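Local coordinates for protein N-hydroxyarylamine O-acetyltransferase (Bacillus cereus, PDB 4DMO) that acetylates arylamines and probably also N-hydroxyarylamines, as an arylamine N-acetyltransferase with a non-canonical catalytic triad, at residues M34-L46 with F213-D225. Sequence-based numbering, arbitrary orientation.
Sequences MAQTVPFENLNIL and FNKVPLIVKLTED
Asn-42 fastens the 213-225 segment through three side-chain bonds. Its ND2 donates to Val-216 O (3.0 Å), in the amide plane, and to Phe-213 O (2.9 Å), while OD1 takes the N-H of Leu-218 from above the carbonyl plane. Chi1 of 69°, with CG between backbone N and carbonyl carbon, brings the amide to the loop leading into strand 218-223. Past the non-hydrogen-bonded pair Glu-41/Ile-219, Phe-40 and Val-220 form an antiparallel hydrogen-bonded pair, Val-220 CG1 packing 3.4 Å from Phe-40 CB. The Phe-40 ring turns its edge to the face of Phe-213, offset, planes at 74°; Leu-218 CD2 lies more loosely, 4.2 Å from Phe-40 CD2. Glu-41 pairs with Arg-67. The loop at Lys-215 and Val-216 is exposed. Beyond Pro-39 the backbones part: a water bridges Ala-35 O and Leu-222 N, Lys-221 bends NZ to Gln-36 O (2.8 Å) and Leu-222 O, and partly exposed Gln-36 bonds weakly to Thr-223 O, though Ala-35 on Leu-222 stays buried. Strand 40-41, following helix 27-37, joins the N-terminal helical part to the C-terminal antiparallel sheet as an outermost strand; strand 226-231 flanks 218-223 opposite, helix 250-261 packs on Leu-43, Pro-217 and Ile-219, and helix 71-84 on Val-38 and Ile-45.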
loop_
_atom_site.group_PDB
_atom_site.type_symbol
_atom_site.label_atom_id
_atom_site.label_comp_id
_atom_site.label_asym_id
_atom_site.label_seq_id
_atom_site.Cartn_x
_atom_site.Cartn_y
_atom_site.Cartn_z
ATOM N N MET A 34 -0.791 -10.130 -2.281
ATOM C CA MET A 34 -1.465 -8.848 -2.442
ATOM C C MET A 34 -0.669 -7.945 -3.366
ATOM O O MET A 34 -1.264 -7.267 -4.185
ATOM C CB MET A 34 -1.713 -8.146 -1.122
ATOM C CG MET A 34 -2.530 -6.890 -1.310
ATOM S SD MET A 34 -3.174 -6.268 0.219
ATOM C CE MET A 34 -3.926 -4.739 -0.274
ATOM N N ALA A 35 0.663 -7.956 -3.277
ATOM C CA ALA A 35 1.456 -7.072 -4.125
ATOM C C ALA A 35 1.383 -7.501 -5.551
ATOM O O ALA A 35 1.499 -6.666 -6.433
ATOM C CB ALA A 35 2.890 -7.046 -3.701
ATOM N N GLN A 36 1.245 -8.812 -5.786
ATOM C CA GLN A 36 1.203 -9.327 -7.157
ATOM C C GLN A 36 -0.139 -9.034 -7.842
ATOM O O GLN A 36 -0.219 -8.954 -9.073
ATOM C CB GLN A 36 1.542 -10.836 -7.185
ATOM C CG GLN A 36 3.002 -11.166 -6.779
ATOM C CD GLN A 36 4.062 -10.457 -7.662
ATOM O OE1 GLN A 36 4.007 -10.493 -8.881
ATOM N NE2 GLN A 36 5.043 -9.851 -7.023
ATOM N N THR A 37 -1.185 -8.818 -7.045
ATOM C CA THR A 37 -2.534 -8.739 -7.594
ATOM C C THR A 37 -3.218 -7.375 -7.474
ATOM O O THR A 37 -3.969 -7.008 -8.351
ATOM C CB THR A 37 -3.490 -9.858 -6.986
ATOM O OG1 THR A 37 -3.539 -9.773 -5.547
ATOM C CG2 THR A 37 -3.076 -11.283 -7.434
ATOM N N VAL A 38 -2.977 -6.653 -6.389
ATOM C CA VAL A 38 -3.610 -5.374 -6.162
ATOM C C VAL A 38 -2.634 -4.260 -6.394
ATOM O O VAL A 38 -1.655 -4.115 -5.674
ATOM C CB VAL A 38 -4.132 -5.237 -4.739
ATOM C CG1 VAL A 38 -4.986 -4.006 -4.626
ATOM C CG2 VAL A 38 -4.919 -6.476 -4.346
ATOM N N PRO A 39 -2.880 -3.469 -7.432
ATOM C CA PRO A 39 -1.959 -2.385 -7.731
ATOM C C PRO A 39 -2.183 -1.129 -6.889
ATOM O O PRO A 39 -3.267 -0.872 -6.343
ATOM C CB PRO A 39 -2.241 -2.100 -9.196
ATOM C CG PRO A 39 -3.626 -2.486 -9.387
ATOM C CD PRO A 39 -3.918 -3.607 -8.452
ATOM N N PHE A 40 -1.112 -0.344 -6.803
ATOM C CA PHE A 40 -1.151 0.993 -6.252
ATOM C C PHE A 40 -1.641 1.888 -7.362
ATOM O O PHE A 40 -1.003 1.974 -8.416
ATOM C CB PHE A 40 0.273 1.386 -5.806
ATOM C CG PHE A 40 0.368 2.705 -5.051
ATOM C CD1 PHE A 40 0.020 2.783 -3.715
ATOM C CD2 PHE A 40 0.835 3.838 -5.673
ATOM C CE1 PHE A 40 0.118 3.996 -3.016
ATOM C CE2 PHE A 40 0.959 5.042 -4.983
ATOM C CZ PHE A 40 0.597 5.129 -3.664
ATOM N N GLU A 41 -2.803 2.510 -7.167
ATOM C CA GLU A 41 -3.386 3.374 -8.207
ATOM C C GLU A 41 -4.257 4.499 -7.646
ATOM O O GLU A 41 -4.877 4.378 -6.587
ATOM C CB GLU A 41 -4.197 2.556 -9.206
ATOM C CG GLU A 41 -5.302 1.731 -8.563
ATOM C CD GLU A 41 -6.685 2.050 -9.092
ATOM O OE1 GLU A 41 -7.038 3.247 -9.236
ATOM O OE2 GLU A 41 -7.427 1.092 -9.310
ATOM N N ASN A 42 -4.309 5.610 -8.367
ATOM C CA ASN A 42 -4.988 6.802 -7.876
ATOM C C ASN A 42 -6.164 7.241 -8.715
ATOM O O ASN A 42 -6.593 8.400 -8.635
ATOM C CB ASN A 42 -4.015 7.962 -7.838
ATOM C CG ASN A 42 -3.620 8.420 -9.210
ATOM O OD1 ASN A 42 -3.668 7.655 -10.174
ATOM N ND2 ASN A 42 -3.241 9.688 -9.312
ATOM N N LEU A 43 -6.662 6.340 -9.537
ATOM C CA LEU A 43 -7.561 6.735 -10.601
ATOM C C LEU A 43 -8.912 7.230 -10.080
ATOM O O LEU A 43 -9.537 8.053 -10.734
ATOM C CB LEU A 43 -7.707 5.599 -11.632
ATOM C CG LEU A 43 -6.381 5.141 -12.275
ATOM C CD1 LEU A 43 -6.628 4.071 -13.288
ATOM C CD2 LEU A 43 -5.736 6.315 -12.957
ATOM N N ASN A 44 -9.352 6.783 -8.902
ATOM C CA ASN A 44 -10.646 7.241 -8.404
ATOM C C ASN A 44 -10.633 8.700 -7.928
ATOM O O ASN A 44 -11.683 9.303 -7.786
ATOM C CB ASN A 44 -11.214 6.301 -7.321
ATOM C CG ASN A 44 -10.540 6.453 -5.930
ATOM O OD1 ASN A 44 -9.643 7.266 -5.704
ATOM N ND2 ASN A 44 -11.025 5.664 -4.989
ATOM N N ILE A 45 -9.444 9.259 -7.703
ATOM C CA ILE A 45 -9.300 10.694 -7.403
ATOM C C ILE A 45 -9.522 11.501 -8.656
ATOM O O ILE A 45 -10.197 12.533 -8.641
ATOM C CB ILE A 45 -7.882 11.047 -6.829
ATOM C CG1 ILE A 45 -7.689 10.338 -5.499
ATOM C CG2 ILE A 45 -7.688 12.595 -6.737
ATOM C CD1 ILE A 45 -6.352 10.676 -4.731
ATOM N N LEU A 46 -8.955 11.020 -9.755
ATOM C CA LEU A 46 -9.056 11.721 -11.029
ATOM C C LEU A 46 -10.438 11.588 -11.685
ATOM O O LEU A 46 -10.905 12.497 -12.376
ATOM C CB LEU A 46 -7.990 11.182 -11.975
ATOM C CG LEU A 46 -6.550 11.311 -11.467
ATOM C CD1 LEU A 46 -5.619 10.699 -12.487
ATOM C CD2 LEU A 46 -6.172 12.780 -11.186
ATOM N N PHE A 213 -0.822 12.948 -5.825
ATOM C CA PHE A 213 -1.722 11.917 -6.371
ATOM C C PHE A 213 -3.009 12.476 -6.978
ATOM O O PHE A 213 -3.897 11.715 -7.393
ATOM C CB PHE A 213 -2.068 10.861 -5.278
ATOM C CG PHE A 213 -0.870 10.113 -4.755
ATOM C CD1 PHE A 213 -0.549 10.133 -3.409
ATOM C CD2 PHE A 213 -0.036 9.418 -5.616
ATOM C CE1 PHE A 213 0.550 9.474 -2.933
ATOM C CE2 PHE A 213 1.071 8.747 -5.137
ATOM C CZ PHE A 213 1.366 8.780 -3.798
ATOM N N ASN A 214 -3.122 13.799 -7.041
ATOM C CA ASN A 214 -4.330 14.376 -7.591
ATOM C C ASN A 214 -4.106 15.178 -8.875
ATOM O O ASN A 214 -4.956 15.951 -9.259
ATOM C CB ASN A 214 -5.057 15.224 -6.527
ATOM C CG ASN A 214 -4.241 16.399 -6.043
ATOM O OD1 ASN A 214 -3.160 16.679 -6.552
ATOM N ND2 ASN A 214 -4.770 17.105 -5.046
ATOM N N LYS A 215 -2.979 14.968 -9.546
ATOM C CA LYS A 215 -2.682 15.674 -10.806
ATOM C C LYS A 215 -2.832 14.749 -12.033
ATOM O O LYS A 215 -3.644 14.992 -12.929
ATOM C CB LYS A 215 -1.245 16.231 -10.790
ATOM C CG LYS A 215 -0.806 16.901 -9.487
ATOM C CD LYS A 215 -1.576 18.183 -9.207
ATOM C CE LYS A 215 -0.850 19.035 -8.183
ATOM N NZ LYS A 215 -0.670 18.319 -6.892
ATOM N N VAL A 216 -2.041 13.684 -12.065
ATOM C CA VAL A 216 -1.960 12.799 -13.230
ATOM C C VAL A 216 -2.129 11.346 -12.806
ATOM O O VAL A 216 -1.900 11.017 -11.645
ATOM C CB VAL A 216 -0.587 12.952 -13.931
ATOM C CG1 VAL A 216 -0.385 14.386 -14.401
ATOM C CG2 VAL A 216 0.520 12.558 -13.016
ATOM N N PRO A 217 -2.525 10.470 -13.738
ATOM C CA PRO A 217 -2.626 9.040 -13.399
ATOM C C PRO A 217 -1.293 8.465 -12.972
ATOM O O PRO A 217 -0.268 8.763 -13.578
ATOM C CB PRO A 217 -3.040 8.398 -14.714
ATOM C CG PRO A 217 -3.708 9.557 -15.504
ATOM C CD PRO A 217 -2.899 10.742 -15.132
ATOM N N LEU A 218 -1.341 7.632 -11.940
ATOM C CA LEU A 218 -0.189 6.954 -11.393
ATOM C C LEU A 218 -0.626 5.530 -11.012
ATOM O O LEU A 218 -1.535 5.351 -10.199
ATOM C CB LEU A 218 0.273 7.727 -10.177
ATOM C CG LEU A 218 1.675 7.547 -9.641
ATOM C CD1 LEU A 218 1.918 8.628 -8.577
ATOM C CD2 LEU A 218 1.850 6.184 -9.046
ATOM N N ILE A 219 -0.025 4.525 -11.633
ATOM C CA ILE A 219 -0.337 3.124 -11.329
ATOM C C ILE A 219 0.958 2.328 -11.229
ATOM O O ILE A 219 1.709 2.284 -12.190
ATOM C CB ILE A 219 -1.177 2.438 -12.415
ATOM C CG1 ILE A 219 -2.511 3.175 -12.678
ATOM C CG2 ILE A 219 -1.459 1.009 -12.001
ATOM C CD1 ILE A 219 -2.436 4.127 -13.828
ATOM N N VAL A 220 1.199 1.667 -10.093
ATOM C CA VAL A 220 2.352 0.780 -9.982
ATOM C C VAL A 220 1.938 -0.565 -9.365
ATOM O O VAL A 220 1.036 -0.635 -8.533
ATOM C CB VAL A 220 3.485 1.436 -9.153
ATOM C CG1 VAL A 220 2.989 1.837 -7.833
ATOM C CG2 VAL A 220 4.654 0.486 -8.936
ATOM N N LYS A 221 2.596 -1.631 -9.810
ATOM C CA LYS A 221 2.383 -2.950 -9.261
ATOM C C LYS A 221 3.628 -3.799 -9.374
ATOM O O LYS A 221 4.290 -3.793 -10.403
ATOM C CB LYS A 221 1.272 -3.655 -9.993
ATOM C CG LYS A 221 0.801 -4.866 -9.257
ATOM C CD LYS A 221 -0.386 -5.555 -9.949
ATOM C CE LYS A 221 -0.019 -6.206 -11.256
ATOM N NZ LYS A 221 0.966 -7.266 -11.029
ATOM N N LEU A 222 3.936 -4.540 -8.318
ATOM C CA LEU A 222 5.007 -5.530 -8.413
ATOM C C LEU A 222 4.586 -6.630 -9.354
ATOM O O LEU A 222 3.398 -6.895 -9.568
ATOM C CB LEU A 222 5.354 -6.109 -7.042
ATOM C CG LEU A 222 5.794 -4.977 -6.095
ATOM C CD1 LEU A 222 6.318 -5.569 -4.849
ATOM C CD2 LEU A 222 6.833 -4.044 -6.729
ATOM N N THR A 223 5.584 -7.279 -9.913
ATOM C CA THR A 223 5.373 -8.400 -10.784
ATOM C C THR A 223 6.282 -9.525 -10.333
ATOM O O THR A 223 7.035 -9.371 -9.377
ATOM C CB THR A 223 5.699 -8.021 -12.236
ATOM O OG1 THR A 223 7.074 -7.636 -12.319
ATOM C CG2 THR A 223 4.822 -6.845 -12.719
ATOM N N GLU A 224 6.179 -10.654 -11.023
ATOM C CA GLU A 224 7.035 -11.830 -10.799
ATOM C C GLU A 224 8.515 -11.482 -10.700
ATOM O O GLU A 224 9.267 -12.009 -9.875
ATOM C CB GLU A 224 6.904 -12.781 -12.001
ATOM C CG GLU A 224 6.128 -14.079 -11.779
ATOM C CD GLU A 224 6.235 -15.063 -12.972
ATOM O OE1 GLU A 224 5.465 -16.051 -12.952
ATOM O OE2 GLU A 224 7.065 -14.859 -13.919
ATOM N N ASP A 225 8.952 -10.648 -11.625
ATOM C CA ASP A 225 10.375 -10.467 -11.834
ATOM C C ASP A 225 10.777 -9.016 -11.711
ATOM O O ASP A 225 11.849 -8.634 -12.181
ATOM C CB ASP A 225 10.786 -11.004 -13.213
ATOM C CG ASP A 225 9.820 -10.592 -14.322
ATOM O OD1 ASP A 225 9.668 -11.361 -15.294
ATOM O OD2 ASP A 225 9.216 -9.495 -14.242
HETATM O O HOH W 1 2.108 -4.203 -5.969
#